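Local coordinates for KLLA0E08119p (Kluyveromyces lactis, PDB 3VA7), which probably carboxylates urea to urea-1-carboxylate with ATP, bicarbonate and biotin, this chain being the urea carboxylase part of a longer enzyme that probably also hydrolyses allophanate, at residues 365-377 with 437-449. Numbering follows the deposited sequence.
Sequences EARLYAENPVKDF and TAVYGCITNIDYL
Asn445, just ahead of helix 446-454, turns its side-chain amide onto the backbone of Arg367 and Tyr369, two residues of strand 362-372. ND2 donates to Arg367 O at 3.0 Å, nearly straight and within the amide plane, while OD1 accepts a hydrogen bond from Tyr369 N at 2.8 Å, the donor standing above the carbonyl plane. A chi1 of 64° sets CG between its own backbone N and carbonyl carbon, sending the amide to the strand. A water accepts from ND2 and donates to Glu371 OE1.

Leu368 has the most surface covered by the contact. With CG anti to the backbone N (chi1 -168°), it carries its methyls toward 437-449: CD1 meets Ile446 CD1 at 3.7 Å and CD2 reaches Val439 CG2 at 4.0 Å. Leu413 of strand 412-420 also packs on it. Two residues before Asn445, Ile443 lays CG2 against Asn372 CA at 3.7 Å; on the helix that follows, the face of Tyr448 receives the edge of Phe377, a T-shaped pair with planes 74° apart.

With an alanine at Asn445, Arg367 O and Tyr369 N would probably lose their amide partners, and the water its ND2 donor. Within the biotin carboxylase C-terminal domain, one buried amide thus pairs with a strand's backbone C=O and N-H, tying the helix start to the sheet amid apolar packing.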
# COMPACT_ATOMS: atom_id res chain seq x y z
N GLU A 365 19.46 -25.79 1.55
CA GLU A 365 18.58 -24.87 2.24
C GLU A 365 19.16 -23.46 2.11
O GLU A 365 20.36 -23.29 2.28
CB GLU A 365 18.46 -25.22 3.74
CG GLU A 365 17.73 -24.15 4.51
CD GLU A 365 17.49 -24.50 5.97
OE1 GLU A 365 16.37 -24.94 6.30
OE2 GLU A 365 18.41 -24.31 6.80
N ALA A 366 18.32 -22.48 1.82
CA ALA A 366 18.72 -21.08 1.83
C ALA A 366 17.82 -20.35 2.82
O ALA A 366 16.61 -20.63 2.94
CB ALA A 366 18.58 -20.46 0.40
N ARG A 367 18.40 -19.41 3.55
CA ARG A 367 17.64 -18.74 4.58
C ARG A 367 17.20 -17.35 4.11
O ARG A 367 18.03 -16.43 4.02
CB ARG A 367 18.50 -18.60 5.82
CG ARG A 367 19.14 -19.86 6.35
CD ARG A 367 19.41 -19.63 7.85
NE ARG A 367 20.06 -20.75 8.52
CZ ARG A 367 20.50 -20.69 9.78
NH1 ARG A 367 20.34 -19.59 10.49
NH2 ARG A 367 21.09 -21.74 10.32
N LEU A 368 15.91 -17.19 3.83
CA LEU A 368 15.36 -15.89 3.47
C LEU A 368 15.15 -15.03 4.70
O LEU A 368 14.31 -15.36 5.54
CB LEU A 368 14.04 -16.02 2.71
CG LEU A 368 13.45 -14.76 2.00
CD1 LEU A 368 14.16 -14.46 0.67
CD2 LEU A 368 11.93 -14.90 1.78
N TYR A 369 15.90 -13.94 4.77
CA TYR A 369 15.83 -12.94 5.85
C TYR A 369 15.23 -11.60 5.39
O TYR A 369 15.51 -11.14 4.26
CB TYR A 369 17.23 -12.65 6.41
CG TYR A 369 17.82 -13.75 7.28
CD1 TYR A 369 17.44 -13.85 8.62
CD2 TYR A 369 18.77 -14.64 6.79
CE1 TYR A 369 17.95 -14.84 9.45
CE2 TYR A 369 19.30 -15.63 7.61
CZ TYR A 369 18.88 -15.72 8.96
OH TYR A 369 19.33 -16.69 9.84
N ALA A 370 14.44 -10.95 6.25
CA ALA A 370 14.04 -9.56 6.06
C ALA A 370 15.22 -8.68 6.44
O ALA A 370 15.33 -8.19 7.58
CB ALA A 370 12.87 -9.24 6.91
N GLU A 371 16.12 -8.50 5.49
CA GLU A 371 17.37 -7.76 5.71
C GLU A 371 17.78 -7.06 4.43
O GLU A 371 17.43 -7.52 3.31
CB GLU A 371 18.51 -8.73 5.96
CG GLU A 371 18.89 -8.99 7.35
CD GLU A 371 19.81 -10.20 7.39
OE1 GLU A 371 20.18 -10.66 6.27
OE2 GLU A 371 20.14 -10.67 8.53
N ASN A 372 18.62 -6.03 4.59
CA ASN A 372 19.19 -5.34 3.44
C ASN A 372 20.68 -5.65 3.16
O ASN A 372 21.57 -5.11 3.81
CB ASN A 372 18.93 -3.84 3.58
CG ASN A 372 19.25 -3.11 2.32
OD1 ASN A 372 19.71 -3.70 1.36
ND2 ASN A 372 19.01 -1.82 2.30
N PRO A 373 20.97 -6.52 2.19
CA PRO A 373 22.40 -6.78 1.90
C PRO A 373 23.24 -5.56 1.46
O PRO A 373 24.46 -5.53 1.69
CB PRO A 373 22.33 -7.80 0.79
CG PRO A 373 21.12 -8.59 1.15
CD PRO A 373 20.12 -7.55 1.58
N VAL A 374 22.58 -4.55 0.89
CA VAL A 374 23.25 -3.33 0.39
C VAL A 374 23.60 -2.35 1.52
O VAL A 374 24.60 -1.62 1.43
CB VAL A 374 22.39 -2.62 -0.69
CG1 VAL A 374 22.97 -1.27 -1.07
CG2 VAL A 374 22.22 -3.51 -1.93
N LYS A 375 22.79 -2.33 2.57
CA LYS A 375 23.11 -1.53 3.75
C LYS A 375 23.44 -2.38 4.98
O LYS A 375 22.80 -2.25 6.03
CB LYS A 375 22.00 -0.50 4.05
CG LYS A 375 21.70 0.56 2.92
CD LYS A 375 22.99 1.14 2.23
CE LYS A 375 23.53 2.40 2.95
NZ LYS A 375 22.40 3.35 3.22
N ASP A 376 24.43 -3.26 4.87
CA ASP A 376 25.00 -3.93 6.06
C ASP A 376 24.09 -4.97 6.74
O ASP A 376 24.22 -5.23 7.95
CB ASP A 376 25.41 -2.87 7.12
CG ASP A 376 26.62 -2.03 6.70
OD1 ASP A 376 27.72 -2.61 6.54
OD2 ASP A 376 26.46 -0.80 6.54
N PHE A 377 23.17 -5.54 5.98
CA PHE A 377 22.28 -6.57 6.53
C PHE A 377 21.48 -6.05 7.73
O PHE A 377 21.24 -6.74 8.73
CB PHE A 377 23.06 -7.85 6.82
CG PHE A 377 23.83 -8.33 5.63
CD1 PHE A 377 25.11 -7.83 5.36
CD2 PHE A 377 23.26 -9.26 4.76
CE1 PHE A 377 25.84 -8.25 4.26
CE2 PHE A 377 23.96 -9.70 3.65
CZ PHE A 377 25.27 -9.18 3.38
N THR A 437 10.77 -17.41 -6.00
CA THR A 437 10.41 -16.86 -4.70
C THR A 437 10.18 -15.36 -4.85
O THR A 437 11.14 -14.57 -5.07
CB THR A 437 11.53 -17.12 -3.65
OG1 THR A 437 11.51 -18.50 -3.24
CG2 THR A 437 11.36 -16.21 -2.40
N ALA A 438 8.93 -14.97 -4.73
CA ALA A 438 8.57 -13.56 -4.79
C ALA A 438 7.95 -13.08 -3.46
O ALA A 438 6.79 -13.41 -3.14
CB ALA A 438 7.64 -13.31 -5.94
N VAL A 439 8.74 -12.31 -2.71
CA VAL A 439 8.32 -11.71 -1.44
C VAL A 439 8.56 -10.18 -1.42
O VAL A 439 9.69 -9.71 -1.57
CB VAL A 439 9.04 -12.39 -0.29
CG1 VAL A 439 8.83 -11.59 1.02
CG2 VAL A 439 8.60 -13.85 -0.17
N TYR A 440 7.49 -9.41 -1.21
CA TYR A 440 7.55 -7.96 -1.38
C TYR A 440 6.86 -7.24 -0.22
O TYR A 440 5.88 -7.75 0.31
CB TYR A 440 6.91 -7.54 -2.71
CG TYR A 440 7.38 -8.23 -4.00
CD1 TYR A 440 8.62 -7.93 -4.60
CD2 TYR A 440 6.53 -9.12 -4.67
CE1 TYR A 440 9.03 -8.55 -5.81
CE2 TYR A 440 6.90 -9.73 -5.87
CZ TYR A 440 8.15 -9.46 -6.43
OH TYR A 440 8.49 -10.09 -7.61
N GLY A 441 7.37 -6.07 0.16
CA GLY A 441 6.87 -5.36 1.34
C GLY A 441 7.93 -5.05 2.39
O GLY A 441 7.79 -4.10 3.19
N CYS A 442 8.97 -5.89 2.39
CA CYS A 442 10.18 -5.74 3.16
C CYS A 442 11.32 -5.91 2.19
O CYS A 442 11.17 -6.59 1.19
CB CYS A 442 10.32 -6.90 4.14
SG CYS A 442 9.16 -6.78 5.49
N ILE A 443 12.46 -5.35 2.51
CA ILE A 443 13.66 -5.71 1.84
C ILE A 443 14.08 -7.13 2.31
O ILE A 443 14.01 -7.46 3.51
CB ILE A 443 14.77 -4.66 2.13
CG1 ILE A 443 14.28 -3.23 1.77
CG2 ILE A 443 16.10 -5.05 1.38
CD1 ILE A 443 15.16 -2.07 2.34
N THR A 444 14.50 -7.96 1.35
CA THR A 444 14.91 -9.33 1.62
C THR A 444 16.33 -9.52 1.15
O THR A 444 16.94 -8.59 0.62
CB THR A 444 13.99 -10.40 0.95
OG1 THR A 444 14.16 -10.44 -0.49
CG2 THR A 444 12.51 -10.14 1.31
N ASN A 445 16.84 -10.72 1.34
CA ASN A 445 18.19 -11.03 0.93
C ASN A 445 18.11 -11.93 -0.28
O ASN A 445 19.03 -12.64 -0.59
CB ASN A 445 18.99 -11.64 2.10
CG ASN A 445 18.42 -13.03 2.59
OD1 ASN A 445 17.25 -13.36 2.41
ND2 ASN A 445 19.29 -13.81 3.21
N ILE A 446 17.00 -11.89 -0.98
CA ILE A 446 16.75 -12.88 -2.02
C ILE A 446 17.79 -12.76 -3.13
O ILE A 446 18.33 -13.75 -3.61
CB ILE A 446 15.28 -12.82 -2.55
CG1 ILE A 446 14.93 -14.00 -3.42
CG2 ILE A 446 14.92 -11.47 -3.26
CD1 ILE A 446 15.15 -15.38 -2.80
N ASP A 447 18.06 -11.53 -3.53
CA ASP A 447 18.96 -11.24 -4.60
C ASP A 447 20.36 -11.65 -4.20
O ASP A 447 21.06 -12.24 -4.98
CB ASP A 447 18.95 -9.74 -4.98
CG ASP A 447 19.78 -9.47 -6.22
OD1 ASP A 447 19.41 -10.02 -7.27
OD2 ASP A 447 20.84 -8.78 -6.14
N TYR A 448 20.77 -11.29 -3.00
CA TYR A 448 22.03 -11.79 -2.41
C TYR A 448 22.13 -13.34 -2.43
O TYR A 448 23.12 -13.91 -2.87
CB TYR A 448 22.08 -11.26 -1.00
CG TYR A 448 23.19 -11.75 -0.16
CD1 TYR A 448 22.95 -12.72 0.82
CD2 TYR A 448 24.48 -11.21 -0.26
CE1 TYR A 448 23.96 -13.16 1.65
CE2 TYR A 448 25.51 -11.64 0.57
CZ TYR A 448 25.24 -12.62 1.52
OH TYR A 448 26.22 -13.08 2.37
N LEU A 449 21.07 -13.99 -1.99
CA LEU A 449 20.97 -15.45 -2.07
C LEU A 449 21.14 -15.96 -3.48
O LEU A 449 21.82 -16.96 -3.68
CB LEU A 449 19.61 -15.97 -1.53
CG LEU A 449 19.40 -16.38 -0.07
CD1 LEU A 449 20.55 -16.02 0.83
CD2 LEU A 449 18.07 -15.83 0.44
O HOH W 1 21.69 -12.51 4.37